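Local atomic coordinates of dual specificity protein phosphatase 12 (Homo sapiens, PDB entry 4KI9), a protein that removes phosphate from phosphotyrosine and from phosphoserine or phosphothreonine residues of proteins, this chain being the catalytic domain. Residues 6-11 and 98-103; 28-33 and 86-91; 58-63 and 128-133; 67-72 and 143-148; 110-115 and 135-140. The protein carries 2 engineered substitutions. All blocks are in the same frame, centred on the assembly; numbering follows the deposited sequence.

Contact 1. Residues 6-11 and 98-103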
# COMPACT_ATOMS: atom_id res chain seq x y z
N PRO A 6 11.07 7.45 -8.19
CA PRO A 6 12.20 6.54 -8.44
C PRO A 6 12.37 5.45 -7.36
O PRO A 6 12.34 5.73 -6.16
CB PRO A 6 13.42 7.47 -8.51
CG PRO A 6 12.95 8.81 -8.03
CD PRO A 6 11.47 8.87 -8.28
N GLY A 7 12.49 4.20 -7.82
CA GLY A 7 12.65 3.07 -6.92
C GLY A 7 11.35 2.55 -6.31
O GLY A 7 11.37 1.65 -5.47
N LEU A 8 10.22 3.10 -6.72
CA LEU A 8 8.94 2.69 -6.12
C LEU A 8 7.88 2.40 -7.18
O LEU A 8 7.46 3.30 -7.92
CB LEU A 8 8.46 3.76 -5.13
CG LEU A 8 7.54 3.41 -3.95
CD1 LEU A 8 6.39 4.40 -3.85
CD2 LEU A 8 7.01 1.97 -3.95
N TYR A 9 7.44 1.15 -7.24
CA TYR A 9 6.55 0.69 -8.30
C TYR A 9 5.30 0.04 -7.71
O TYR A 9 5.33 -0.47 -6.59
CB TYR A 9 7.28 -0.34 -9.19
CG TYR A 9 8.54 0.17 -9.87
CD1 TYR A 9 9.75 0.29 -9.19
CD2 TYR A 9 8.52 0.50 -11.23
CE1 TYR A 9 10.90 0.74 -9.82
CE2 TYR A 9 9.66 0.96 -11.87
CZ TYR A 9 10.84 1.08 -11.17
OH TYR A 9 11.96 1.53 -11.83
N PHE A 10 4.20 0.07 -8.46
CA PHE A 10 3.03 -0.70 -8.08
C PHE A 10 2.38 -1.34 -9.30
O PHE A 10 2.58 -0.89 -10.43
CB PHE A 10 2.02 0.14 -7.28
CG PHE A 10 1.11 0.99 -8.12
CD1 PHE A 10 1.51 2.24 -8.55
CD2 PHE A 10 -0.17 0.56 -8.45
CE1 PHE A 10 0.67 3.04 -9.32
CE2 PHE A 10 -1.02 1.36 -9.23
CZ PHE A 10 -0.60 2.60 -9.66
N GLY A 11 1.63 -2.42 -9.08
CA GLY A 11 1.01 -3.13 -10.19
C GLY A 11 0.12 -4.25 -9.70
O GLY A 11 -0.16 -4.35 -8.51
N ALA A 98 -4.14 1.70 -2.34
CA ALA A 98 -4.28 2.19 -0.96
C ALA A 98 -2.94 2.22 -0.21
O ALA A 98 -2.61 3.19 0.49
CB ALA A 98 -5.30 1.35 -0.20
N ILE A 99 -2.15 1.16 -0.35
CA ILE A 99 -0.86 1.09 0.34
C ILE A 99 0.08 2.18 -0.16
O ILE A 99 0.74 2.85 0.62
CB ILE A 99 -0.19 -0.30 0.17
CG1 ILE A 99 -1.01 -1.38 0.86
CG2 ILE A 99 1.24 -0.29 0.72
CD1 ILE A 99 -1.29 -1.12 2.33
N ILE A 100 0.18 2.33 -1.48
CA ILE A 100 1.03 3.37 -2.04
C ILE A 100 0.60 4.75 -1.55
O ILE A 100 1.43 5.57 -1.14
CB ILE A 100 0.99 3.36 -3.58
CG1 ILE A 100 1.63 2.08 -4.10
CG2 ILE A 100 1.74 4.57 -4.15
CD1 ILE A 100 3.12 1.99 -3.79
N THR A 101 -0.71 4.99 -1.57
CA THR A 101 -1.25 6.27 -1.12
C THR A 101 -0.85 6.53 0.33
O THR A 101 -0.41 7.63 0.68
CB THR A 101 -2.77 6.35 -1.31
OG1 THR A 101 -3.10 6.09 -2.68
CG2 THR A 101 -3.29 7.76 -0.93
N ALA A 102 -0.97 5.50 1.17
CA ALA A 102 -0.62 5.64 2.58
C ALA A 102 0.86 6.00 2.72
O ALA A 102 1.24 6.84 3.54
CB ALA A 102 -0.94 4.37 3.35
N PHE A 103 1.69 5.38 1.90
CA PHE A 103 3.12 5.67 1.94
C PHE A 103 3.42 7.12 1.55
O PHE A 103 4.21 7.81 2.19
CB PHE A 103 3.86 4.73 0.99
CG PHE A 103 5.32 5.05 0.85
CD1 PHE A 103 6.24 4.56 1.78
CD2 PHE A 103 5.77 5.85 -0.19
CE1 PHE A 103 7.58 4.85 1.66
CE2 PHE A 103 7.10 6.15 -0.31
CZ PHE A 103 8.02 5.65 0.61
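The two phenylalanine rings that frame this contact are both met at a slant: Phe103 of the helix by Leu8 CD1, and Phe10 of the strand by Ile100 CG1. Leu8 CD1 sits 4.0 Å from Phe103 CD2 and equally near CE2, so the methyl is equidistant from the two atoms of the CD2-CE2 bond, the two side chains running past one another in opposite senses. At the other end the closest approach is from the root of the side chain, Phe10 CB lying 3.7 Å from Ile100 CG1, and the two side chains cross at roughly a right angle. Between them Leu8 and Ile100 meet tip to tip, Leu8 CD2 being 3.9 Å from Ile100 CD1. Ile100 gets there because CG1 lies opposite its carbonyl carbon (chi1 -67°), which sends the ethyl arm between Leu8 and Phe10. The close side-chain contacts are all carbon to carbon, and the four residues are buried; Val4 and Leu119 extend the apolar cluster around Ile100 and Phe10. The strand and helix axes run nearly antiparallel, at 155° and 9.8 Å apart, as helix 95-108 lies over the central mixed sheet of the protein tyrosine phosphatase fold.

Contact 2. Residues 28-33 and 86-91. Engineered in segment 86-91: Ser89 (natural residue Cys). With PO4 (phosphate ion), chain B.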
# COMPACT_ATOMS: atom_id res chain seq x y z
N THR A 28 14.09 -5.55 -5.40
CA THR A 28 14.52 -6.59 -4.47
C THR A 28 13.69 -6.58 -3.19
O THR A 28 14.02 -7.27 -2.23
CB THR A 28 16.01 -6.49 -4.10
OG1 THR A 28 16.27 -5.20 -3.51
CG2 THR A 28 16.89 -6.69 -5.34
N ALA A 29 12.61 -5.80 -3.19
CA ALA A 29 11.68 -5.78 -2.07
C ALA A 29 10.26 -5.78 -2.62
O ALA A 29 9.90 -4.94 -3.44
CB ALA A 29 11.92 -4.58 -1.17
N VAL A 30 9.45 -6.74 -2.18
CA VAL A 30 8.11 -6.88 -2.72
C VAL A 30 7.08 -6.96 -1.62
O VAL A 30 7.15 -7.84 -0.76
CB VAL A 30 7.98 -8.12 -3.64
CG1 VAL A 30 6.53 -8.30 -4.11
CG2 VAL A 30 8.93 -8.01 -4.84
N LEU A 31 6.14 -6.02 -1.63
CA LEU A 31 5.03 -6.05 -0.69
C LEU A 31 3.82 -6.56 -1.44
O LEU A 31 3.33 -5.90 -2.36
CB LEU A 31 4.75 -4.66 -0.12
CG LEU A 31 3.83 -4.59 1.11
CD1 LEU A 31 4.00 -3.23 1.77
CD2 LEU A 31 2.35 -4.79 0.77
N THR A 32 3.36 -7.73 -1.04
CA THR A 32 2.14 -8.32 -1.58
C THR A 32 0.96 -7.99 -0.65
O THR A 32 0.99 -8.32 0.54
CB THR A 32 2.27 -9.85 -1.69
OG1 THR A 32 3.40 -10.17 -2.52
CG2 THR A 32 1.00 -10.47 -2.26
N VAL A 33 -0.05 -7.31 -1.18
CA VAL A 33 -1.28 -7.10 -0.43
C VAL A 33 -2.41 -7.74 -1.23
O VAL A 33 -2.87 -7.19 -2.23
CB VAL A 33 -1.51 -5.59 -0.09
CG1 VAL A 33 -1.33 -4.70 -1.34
CG2 VAL A 33 -2.88 -5.37 0.55
N LEU A 86 8.44 -3.11 -5.15
CA LEU A 86 7.17 -3.34 -5.84
C LEU A 86 6.08 -3.56 -4.80
O LEU A 86 6.24 -4.38 -3.89
CB LEU A 86 7.27 -4.57 -6.74
CG LEU A 86 5.93 -5.01 -7.37
CD1 LEU A 86 5.35 -3.94 -8.30
CD2 LEU A 86 6.05 -6.35 -8.08
N VAL A 87 4.98 -2.82 -4.92
CA VAL A 87 3.79 -3.09 -4.11
C VAL A 87 2.74 -3.61 -5.07
O VAL A 87 2.39 -2.92 -6.03
CB VAL A 87 3.22 -1.82 -3.45
CG1 VAL A 87 1.95 -2.16 -2.67
CG2 VAL A 87 4.26 -1.18 -2.53
N HIS A 88 2.25 -4.82 -4.85
CA HIS A 88 1.26 -5.36 -5.79
C HIS A 88 0.05 -6.00 -5.11
O HIS A 88 0.14 -6.53 -4.00
CB HIS A 88 1.90 -6.38 -6.75
CG HIS A 88 2.08 -7.74 -6.14
ND1 HIS A 88 1.17 -8.75 -6.32
CD2 HIS A 88 3.06 -8.25 -5.36
CE1 HIS A 88 1.58 -9.83 -5.67
NE2 HIS A 88 2.72 -9.55 -5.09
N SER A 89 -1.08 -5.93 -5.82
CA SER A 89 -2.29 -6.64 -5.44
C SER A 89 -2.65 -7.61 -6.58
O SER A 89 -1.76 -8.10 -7.28
CB SER A 89 -3.42 -5.64 -5.20
OG SER A 89 -3.47 -4.65 -6.22
N HIS A 90 -3.93 -7.90 -6.77
CA HIS A 90 -4.33 -8.73 -7.92
C HIS A 90 -4.56 -7.91 -9.19
O HIS A 90 -4.02 -8.23 -10.25
CB HIS A 90 -5.56 -9.59 -7.61
CG HIS A 90 -5.94 -10.51 -8.74
ND1 HIS A 90 -7.06 -10.32 -9.51
CD2 HIS A 90 -5.32 -11.61 -9.23
CE1 HIS A 90 -7.13 -11.27 -10.43
NE2 HIS A 90 -6.09 -12.06 -10.28
N ALA A 91 -5.35 -6.85 -9.09
CA ALA A 91 -5.67 -6.04 -10.26
C ALA A 91 -4.76 -4.82 -10.43
O ALA A 91 -4.71 -4.23 -11.51
CB ALA A 91 -7.13 -5.62 -10.25
P PO4 B . -7.02 -5.05 -6.25
O1 PO4 B . -6.66 -6.48 -6.57
O2 PO4 B . -7.14 -4.87 -4.76
O3 PO4 B . -6.01 -4.10 -6.83
O4 PO4 B . -8.38 -4.74 -6.84
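His88 reaches across to Thr32 and Val30 on the neighbouring strand, and its side chain can be followed atom by atom. CB lies beside the carbonyl oxygen of Gly11, on the strand at its other flank. With CG set between the backbone N and the carbonyl carbon (chi1 80°), the ring swings toward strand 27-34. There CD2 has the methyl Val30 CG1 at 3.7 Å, close to the ring plane at its edge. NE2 and Thr32 OG1 share a short hydrogen bond of 2.7 Å, while CE1 rests 3.5 Å from Thr32 CG2. On the far side of the ring ND1 donates to the carbonyl O of Ser89 at 3.2 Å, so polar partners at both nitrogens fix the ring's rotation. This is the histidine of the HCX5R signature, here followed by Ser89, engineered in place of the cysteine predicted to form the phosphocysteine intermediate. Ser89 OG bonds to phosphate O3 at 2.7 Å and Ala91 N to O1 at 2.9 Å, with a weaker bond from His90 N. The strands themselves are parallel, joined by four backbone bonds and inclined by 15°. Leu86 and His88 face helix 13-17, whereas Leu31 and Val87 look the other way, onto helix 68-80, with Val87 also touching Ile100 of helix 95-108.

Contact 3. Residues 58-63 and 128-133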
# COMPACT_ATOMS: atom_id res chain seq x y z
N ASP A 58 -10.10 -7.45 -1.25
CA ASP A 58 -10.46 -6.14 -1.76
C ASP A 58 -11.91 -5.81 -1.43
O ASP A 58 -12.76 -5.72 -2.33
CB ASP A 58 -10.25 -6.07 -3.27
CG ASP A 58 -10.40 -4.66 -3.81
OD1 ASP A 58 -10.39 -3.71 -3.00
OD2 ASP A 58 -10.52 -4.52 -5.04
N LYS A 59 -12.20 -5.64 -0.14
CA LYS A 59 -13.56 -5.33 0.31
C LYS A 59 -13.52 -4.14 1.25
O LYS A 59 -12.54 -3.96 1.98
CB LYS A 59 -14.17 -6.54 1.02
CG LYS A 59 -14.33 -7.78 0.16
CD LYS A 59 -14.95 -8.93 0.94
CE LYS A 59 -15.21 -10.16 0.06
NZ LYS A 59 -15.64 -11.37 0.84
N PRO A 60 -14.58 -3.32 1.25
CA PRO A 60 -14.69 -2.18 2.17
C PRO A 60 -14.59 -2.62 3.62
O PRO A 60 -14.09 -1.86 4.45
CB PRO A 60 -16.10 -1.64 1.90
CG PRO A 60 -16.38 -2.04 0.50
CD PRO A 60 -15.72 -3.37 0.31
N GLU A 61 -15.04 -3.84 3.92
CA GLU A 61 -14.99 -4.35 5.29
C GLU A 61 -13.57 -4.76 5.69
O GLU A 61 -13.31 -4.96 6.88
CB GLU A 61 -15.92 -5.54 5.50
CG GLU A 61 -17.24 -5.46 4.77
CD GLU A 61 -17.13 -6.03 3.37
OE1 GLU A 61 -16.96 -7.26 3.24
OE2 GLU A 61 -17.18 -5.24 2.41
N THR A 62 -12.68 -4.90 4.72
CA THR A 62 -11.31 -5.30 5.03
C THR A 62 -10.62 -4.20 5.82
O THR A 62 -10.66 -3.04 5.44
CB THR A 62 -10.48 -5.60 3.77
OG1 THR A 62 -11.05 -6.73 3.09
CG2 THR A 62 -9.04 -5.91 4.14
N ASP A 63 -9.99 -4.58 6.94
CA ASP A 63 -9.23 -3.64 7.73
C ASP A 63 -7.79 -3.56 7.22
O ASP A 63 -6.94 -4.36 7.63
CB ASP A 63 -9.25 -4.03 9.21
CG ASP A 63 -8.42 -3.10 10.08
OD1 ASP A 63 -7.98 -2.04 9.60
OD2 ASP A 63 -8.21 -3.42 11.27
N MET A 128 -9.34 2.76 -5.47
CA MET A 128 -9.42 1.95 -4.26
C MET A 128 -10.87 1.91 -3.84
O MET A 128 -11.61 2.85 -4.11
CB MET A 128 -8.54 2.52 -3.14
CG MET A 128 -9.06 3.81 -2.53
SD MET A 128 -7.96 4.44 -1.24
CE MET A 128 -6.59 5.00 -2.24
N ASN A 129 -11.29 0.82 -3.21
CA ASN A 129 -12.66 0.73 -2.73
C ASN A 129 -12.94 1.79 -1.68
O ASN A 129 -12.03 2.38 -1.09
CB ASN A 129 -13.03 -0.70 -2.26
CG ASN A 129 -12.44 -1.07 -0.90
OD1 ASN A 129 -12.76 -0.44 0.11
ND2 ASN A 129 -11.61 -2.12 -0.87
N GLU A 130 -14.22 2.04 -1.45
CA GLU A 130 -14.67 3.15 -0.64
C GLU A 130 -14.28 3.01 0.82
O GLU A 130 -14.06 4.01 1.50
CB GLU A 130 -16.19 3.30 -0.79
CG GLU A 130 -16.99 2.00 -0.55
CD GLU A 130 -16.91 0.98 -1.70
OE1 GLU A 130 -17.61 -0.05 -1.63
OE2 GLU A 130 -16.16 1.21 -2.67
N GLY A 131 -14.23 1.77 1.29
CA GLY A 131 -13.72 1.48 2.62
C GLY A 131 -12.26 1.90 2.81
O GLY A 131 -11.91 2.47 3.85
N PHE A 132 -11.42 1.64 1.82
CA PHE A 132 -10.02 2.03 1.90
C PHE A 132 -9.87 3.56 1.93
O PHE A 132 -9.03 4.09 2.66
CB PHE A 132 -9.18 1.40 0.78
CG PHE A 132 -9.10 -0.12 0.85
CD1 PHE A 132 -9.42 -0.79 2.02
CD2 PHE A 132 -8.71 -0.86 -0.26
CE1 PHE A 132 -9.35 -2.18 2.09
CE2 PHE A 132 -8.64 -2.24 -0.20
CZ PHE A 132 -8.96 -2.91 0.98
N GLU A 133 -10.67 4.27 1.13
CA GLU A 133 -10.68 5.73 1.16
C GLU A 133 -10.95 6.26 2.56
O GLU A 133 -10.24 7.13 3.04
CB GLU A 133 -11.77 6.30 0.23
CG GLU A 133 -11.41 6.27 -1.23
CD GLU A 133 -12.26 7.23 -2.05
OE1 GLU A 133 -13.17 7.85 -1.46
OE2 GLU A 133 -12.02 7.36 -3.27
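Asn129, at the N-cap of helix 130-141, turns its amide toward Asp58 and Pro60. Its ND2 donates to Asp58 OD1 at 2.9 Å, with 160° at the hydrogen; the oxygen lies in the amide plane and is approached nearly end-on. The same ND2 sits 3.0 Å above the plane of the Phe132 ring, offset toward the rim. Asn129 OD1 meanwhile caps the helix by accepting from Phe132 N at 3.0 Å, the donor standing above the carbonyl plane. A leucine here would remove both functions and would probably leave Phe132 N without its cap and the Asp58 carboxylate more free to turn. Next, Glu130 bends at chi2 (-75°) and brings OE1 within 3.2 Å of Pro60 CG. Gly131 lets the backbones close in, its CA 3.8 Å from Pro60 CA; a beta carbon would clash with the carbonyl oxygen of Pro60. Finally Phe132 points CE1 at Thr62 O, 3.7 Å away and at the ring edge, while CE2 approaches Asp58 OD1 to 3.6 Å. Thr62 closes the type I turn that starts at Lys59. Since Ser94 OG also bonds to Asp58 OD1, two donors grip that oxygen, and the geometry implies a carboxylate held at a set rotation beside the phosphate pocket.

Contact 4. Residues 67-72 and 143-148. Engineered in segment 67-72: Ala71 (natural residue Cys).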
# COMPACT_ATOMS: atom_id res chain seq x y z
N HIS A 67 -2.83 -2.26 9.37
CA HIS A 67 -1.56 -2.72 8.79
C HIS A 67 -0.72 -1.64 8.11
O HIS A 67 0.39 -1.93 7.62
CB HIS A 67 -1.83 -3.85 7.78
CG HIS A 67 -2.57 -5.00 8.37
ND1 HIS A 67 -3.94 -5.05 8.41
CD2 HIS A 67 -2.13 -6.12 8.99
CE1 HIS A 67 -4.32 -6.17 8.99
NE2 HIS A 67 -3.24 -6.84 9.36
N LEU A 68 -1.23 -0.41 8.06
CA LEU A 68 -0.59 0.63 7.27
C LEU A 68 0.79 1.05 7.76
O LEU A 68 1.68 1.28 6.95
CB LEU A 68 -1.50 1.88 7.13
CG LEU A 68 -2.79 1.70 6.31
CD1 LEU A 68 -3.63 3.01 6.29
CD2 LEU A 68 -2.46 1.20 4.89
N ASP A 69 0.98 1.20 9.07
CA ASP A 69 2.30 1.55 9.57
C ASP A 69 3.34 0.47 9.26
O ASP A 69 4.46 0.80 8.89
CB ASP A 69 2.28 1.89 11.05
CG ASP A 69 1.76 3.31 11.34
OD1 ASP A 69 1.42 3.59 12.50
OD2 ASP A 69 1.69 4.14 10.42
N ARG A 70 2.97 -0.81 9.38
CA ARG A 70 3.87 -1.93 9.02
C ARG A 70 4.22 -1.90 7.54
O ARG A 70 5.38 -2.07 7.14
CB ARG A 70 3.19 -3.27 9.32
CG ARG A 70 3.07 -3.67 10.80
CD ARG A 70 2.06 -4.84 10.93
NE ARG A 70 2.12 -5.48 12.24
CZ ARG A 70 1.55 -6.65 12.56
NH1 ARG A 70 0.84 -7.34 11.66
NH2 ARG A 70 1.69 -7.13 13.79
N ALA A 71 3.21 -1.69 6.71
CA ALA A 71 3.41 -1.67 5.27
C ALA A 71 4.31 -0.51 4.89
O ALA A 71 5.27 -0.67 4.13
CB ALA A 71 2.06 -1.55 4.56
N VAL A 72 3.98 0.68 5.39
CA VAL A 72 4.75 1.88 5.09
C VAL A 72 6.21 1.77 5.60
O VAL A 72 7.15 2.21 4.93
CB VAL A 72 4.09 3.16 5.64
CG1 VAL A 72 5.05 4.36 5.53
CG2 VAL A 72 2.74 3.41 4.89
N GLY A 143 -2.93 11.57 12.34
CA GLY A 143 -1.59 12.13 12.23
C GLY A 143 -0.67 11.27 11.39
O GLY A 143 0.54 11.26 11.60
N TYR A 144 -1.25 10.56 10.42
CA TYR A 144 -0.52 9.64 9.54
C TYR A 144 0.16 8.56 10.36
O TYR A 144 1.33 8.25 10.16
CB TYR A 144 0.50 10.39 8.67
CG TYR A 144 -0.09 11.56 7.93
CD1 TYR A 144 -0.96 11.37 6.87
CD2 TYR A 144 0.21 12.87 8.30
CE1 TYR A 144 -1.51 12.45 6.20
CE2 TYR A 144 -0.34 13.96 7.64
CZ TYR A 144 -1.20 13.74 6.59
OH TYR A 144 -1.76 14.80 5.92
N GLU A 145 -0.60 7.99 11.28
CA GLU A 145 -0.13 6.93 12.17
C GLU A 145 -1.31 6.04 12.49
O GLU A 145 -2.45 6.49 12.38
CB GLU A 145 0.34 7.54 13.48
CG GLU A 145 1.83 7.48 13.69
CD GLU A 145 2.21 7.92 15.09
OE1 GLU A 145 1.29 8.26 15.86
OE2 GLU A 145 3.42 7.91 15.41
N VAL A 146 -1.06 4.79 12.87
CA VAL A 146 -2.11 3.95 13.42
C VAL A 146 -1.97 4.05 14.93
O VAL A 146 -1.23 3.30 15.55
CB VAL A 146 -1.96 2.46 13.01
CG1 VAL A 146 -3.13 1.65 13.54
CG2 VAL A 146 -1.84 2.31 11.48
N ASP A 147 -2.66 5.02 15.52
CA ASP A 147 -2.57 5.26 16.96
C ASP A 147 -3.63 4.42 17.69
O ASP A 147 -4.79 4.81 17.75
CB ASP A 147 -2.76 6.76 17.22
CG ASP A 147 -2.75 7.12 18.70
OD1 ASP A 147 -2.91 8.33 18.99
OD2 ASP A 147 -2.61 6.23 19.57
N THR A 148 -3.22 3.28 18.25
CA THR A 148 -4.20 2.35 18.80
C THR A 148 -4.83 2.85 20.09
O THR A 148 -5.78 2.25 20.59
CB THR A 148 -3.60 0.97 19.06
OG1 THR A 148 -2.53 1.09 20.01
CG2 THR A 148 -3.07 0.35 17.77
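The backbones of Asp69 and Val146 come closest here, their CA atoms 6.3 Å apart, where the loop 143-148 passes the first turn of helix 68-80. That loop begins with a Schellman motif, Gly143 taking positive phi as helix 130-141 ends, and it leads on to helix 151-160. Asp69 carries the polar part of the contact. With CG opposite its carbonyl carbon (chi1 -79°), the carboxylate extends past the Val146 side chain in the opposite sense, and OD1 accepts from Val146 N at 2.8 Å. The N-H points almost straight at the oxygen (172°), yet arrives from above the carboxylate plane, 42° out of it. The second oxygen, OD2, is occupied by Tyr139 OH and by a salt bridge to Lys106, which probably offsets the negative charge of Asp69 itself, near another carboxylate, that of Glu145. An alanine in place of Asp69 would take away all three interactions and is likely to leave Val146 N and the Lys106 charge without their mates, setting the loop freer to move off the helix. Carbon contacts complete the fit: Leu68 CB approaches Val146 CG2 to 4.4 Å, and that same methyl lies 3.7 Å from Asp69 CG.

Contact 5. Residues 110-115 and 135-140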
# COMPACT_ATOMS: atom_id res chain seq x y z
N LEU A 110 1.24 14.33 3.58
CA LEU A 110 0.31 14.88 2.58
C LEU A 110 -1.09 14.38 2.88
O LEU A 110 -1.27 13.19 3.13
CB LEU A 110 0.67 14.33 1.20
CG LEU A 110 1.39 15.10 0.11
CD1 LEU A 110 1.35 14.27 -1.16
CD2 LEU A 110 0.76 16.46 -0.13
N PRO A 111 -2.10 15.27 2.83
CA PRO A 111 -3.48 14.81 3.01
C PRO A 111 -3.90 13.75 1.99
O PRO A 111 -3.37 13.71 0.88
CB PRO A 111 -4.30 16.09 2.80
CG PRO A 111 -3.39 17.18 3.21
CD PRO A 111 -2.00 16.74 2.80
N PHE A 112 -4.84 12.90 2.38
CA PHE A 112 -5.28 11.78 1.54
C PHE A 112 -5.64 12.20 0.12
O PHE A 112 -5.22 11.56 -0.85
CB PHE A 112 -6.47 11.06 2.18
CG PHE A 112 -7.29 10.26 1.21
CD1 PHE A 112 -8.58 10.66 0.85
CD2 PHE A 112 -6.78 9.10 0.64
CE1 PHE A 112 -9.33 9.92 -0.05
CE2 PHE A 112 -7.53 8.35 -0.25
CZ PHE A 112 -8.81 8.77 -0.60
N GLU A 113 -6.42 13.27 -0.01
CA GLU A 113 -6.91 13.67 -1.31
C GLU A 113 -5.77 14.08 -2.23
O GLU A 113 -5.78 13.75 -3.41
CB GLU A 113 -7.95 14.80 -1.19
CG GLU A 113 -9.21 14.41 -0.44
CD GLU A 113 -10.16 13.56 -1.27
OE1 GLU A 113 -9.84 13.29 -2.45
OE2 GLU A 113 -11.23 13.17 -0.75
N LYS A 114 -4.77 14.77 -1.67
CA LYS A 114 -3.61 15.17 -2.46
C LYS A 114 -2.75 13.98 -2.91
O LYS A 114 -2.30 13.93 -4.05
CB LYS A 114 -2.76 16.21 -1.70
CG LYS A 114 -3.38 17.60 -1.69
CD LYS A 114 -2.70 18.48 -0.65
CE LYS A 114 -3.47 19.77 -0.40
NZ LYS A 114 -3.12 20.35 0.93
N ALA A 115 -2.52 13.03 -2.02
CA ALA A 115 -1.71 11.86 -2.36
C ALA A 115 -2.41 11.00 -3.40
O ALA A 115 -1.80 10.56 -4.37
CB ALA A 115 -1.40 11.03 -1.12
N GLN A 135 -10.64 4.66 5.44
CA GLN A 135 -9.51 4.27 6.30
C GLN A 135 -8.33 5.21 6.17
O GLN A 135 -7.69 5.56 7.16
CB GLN A 135 -9.10 2.81 6.04
CG GLN A 135 -10.14 1.81 6.59
CD GLN A 135 -9.95 0.41 6.05
OE1 GLN A 135 -8.83 -0.11 5.98
NE2 GLN A 135 -11.05 -0.22 5.67
N LEU A 136 -8.02 5.64 4.95
CA LEU A 136 -6.93 6.59 4.77
C LEU A 136 -7.26 7.97 5.35
O LEU A 136 -6.37 8.70 5.79
CB LEU A 136 -6.52 6.71 3.30
CG LEU A 136 -5.79 5.48 2.77
CD1 LEU A 136 -5.54 5.64 1.28
CD2 LEU A 136 -4.47 5.28 3.51
N LYS A 137 -8.54 8.33 5.34
CA LYS A 137 -8.95 9.58 5.98
C LYS A 137 -8.73 9.49 7.48
O LYS A 137 -8.25 10.44 8.11
CB LYS A 137 -10.41 9.92 5.63
CG LYS A 137 -10.54 10.36 4.18
CD LYS A 137 -11.97 10.71 3.79
CE LYS A 137 -12.03 11.06 2.32
NZ LYS A 137 -13.39 10.92 1.75
N LEU A 138 -9.04 8.33 8.06
CA LEU A 138 -8.78 8.10 9.48
C LEU A 138 -7.29 8.15 9.79
O LEU A 138 -6.88 8.72 10.79
CB LEU A 138 -9.34 6.75 9.92
CG LEU A 138 -10.85 6.57 9.75
CD1 LEU A 138 -11.29 5.33 10.46
CD2 LEU A 138 -11.63 7.79 10.25
N TYR A 139 -6.49 7.53 8.92
CA TYR A 139 -5.03 7.56 9.01
C TYR A 139 -4.50 9.00 9.08
O TYR A 139 -3.70 9.31 9.95
CB TYR A 139 -4.45 6.84 7.79
CG TYR A 139 -2.99 6.40 7.87
CD1 TYR A 139 -2.52 5.63 8.94
CD2 TYR A 139 -2.11 6.68 6.83
CE1 TYR A 139 -1.20 5.18 8.99
CE2 TYR A 139 -0.78 6.25 6.87
CZ TYR A 139 -0.34 5.49 7.94
OH TYR A 139 0.96 5.05 7.98
N GLN A 140 -4.95 9.86 8.17
CA GLN A 140 -4.60 11.28 8.21
C GLN A 140 -5.08 11.93 9.52
O GLN A 140 -4.31 12.60 10.22
CB GLN A 140 -5.22 12.01 7.01
CG GLN A 140 -5.02 13.53 7.01
CD GLN A 140 -5.69 14.20 5.82
OE1 GLN A 140 -5.97 13.56 4.80
NE2 GLN A 140 -5.95 15.51 5.93
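The N-terminal end of helix 112-122, with Pro111 at its N-cap position, packs against helix 130-141 through Phe112, Pro111 and Glu113. The polar link is made from the neighbouring helix: Gln140 OE1 accepts from Phe112 N at 2.8 Å, with 170° at the hydrogen. The amide nitrogen stands 41° out of the carbonyl plane, so the bond is straight at the donor but off-plane at the acceptor. Gln140 reaches this position fully extended, CG trans to its own backbone N (chi1 175°), and its amide passes obliquely alongside Pro111, with Gln140 NE2 3.6 Å from Pro111 CB. A first-turn N-H, which has no acceptor within its own helix, is thereby satisfied from outside.

Next to this bond the Phe112 ring meets two successive residues of helix 130-141, both obliquely and from the same side of the ring plane. Leu136 takes the CD2/CE2 flank, CB 3.6 Å from Phe112 CD2 and CD1 3.7 Å from Phe112 CE2, the two side chains crossing at about a right angle. Along the CD1/CE1 flank runs the aliphatic stem of Lys137, CE lying 3.8 Å from Phe112 CE1. The lysine stays extended beyond CG and carries NZ on to Glu113 OE2, where a long salt bridge of 4.0 Å lies toward solvent. Glu113, bent at chi2, turns its carboxylate back to meet it. The ring of Tyr116 also meets Phe112, while Leu136 continues inward to Ala102 of helix 95-108. A buried aromatic with polar groups at its margin is how two helices meet here, in the helical layer that flanks the sheet of the dual specificity phosphatase catalytic domain.

How the contacts relate
Contacts 1 and 2, with centres about 9 Å apart, share the central sheet, where strands 8-11 and 84-88 are neighbours; contact 2 is nested within the chain loop closed by contact 1. The others lie among the helices and the loops that join them. Helix 130-141 serves both contact 3 at its start and contact 5 further on, their centres about 14 Å apart; contact 4 follows in the loop beyond and encloses contact 5 along the chain, their centres about 12 Å apart. Helix 95-108 of contact 1 touches contacts 3, 4 and 5, whereas contacts 2 and 5, centres about 21 Å apart, do not touch. Thus the phosphate-binding loop leaving strand 84-88 is joined through one helix to the surrounding helices.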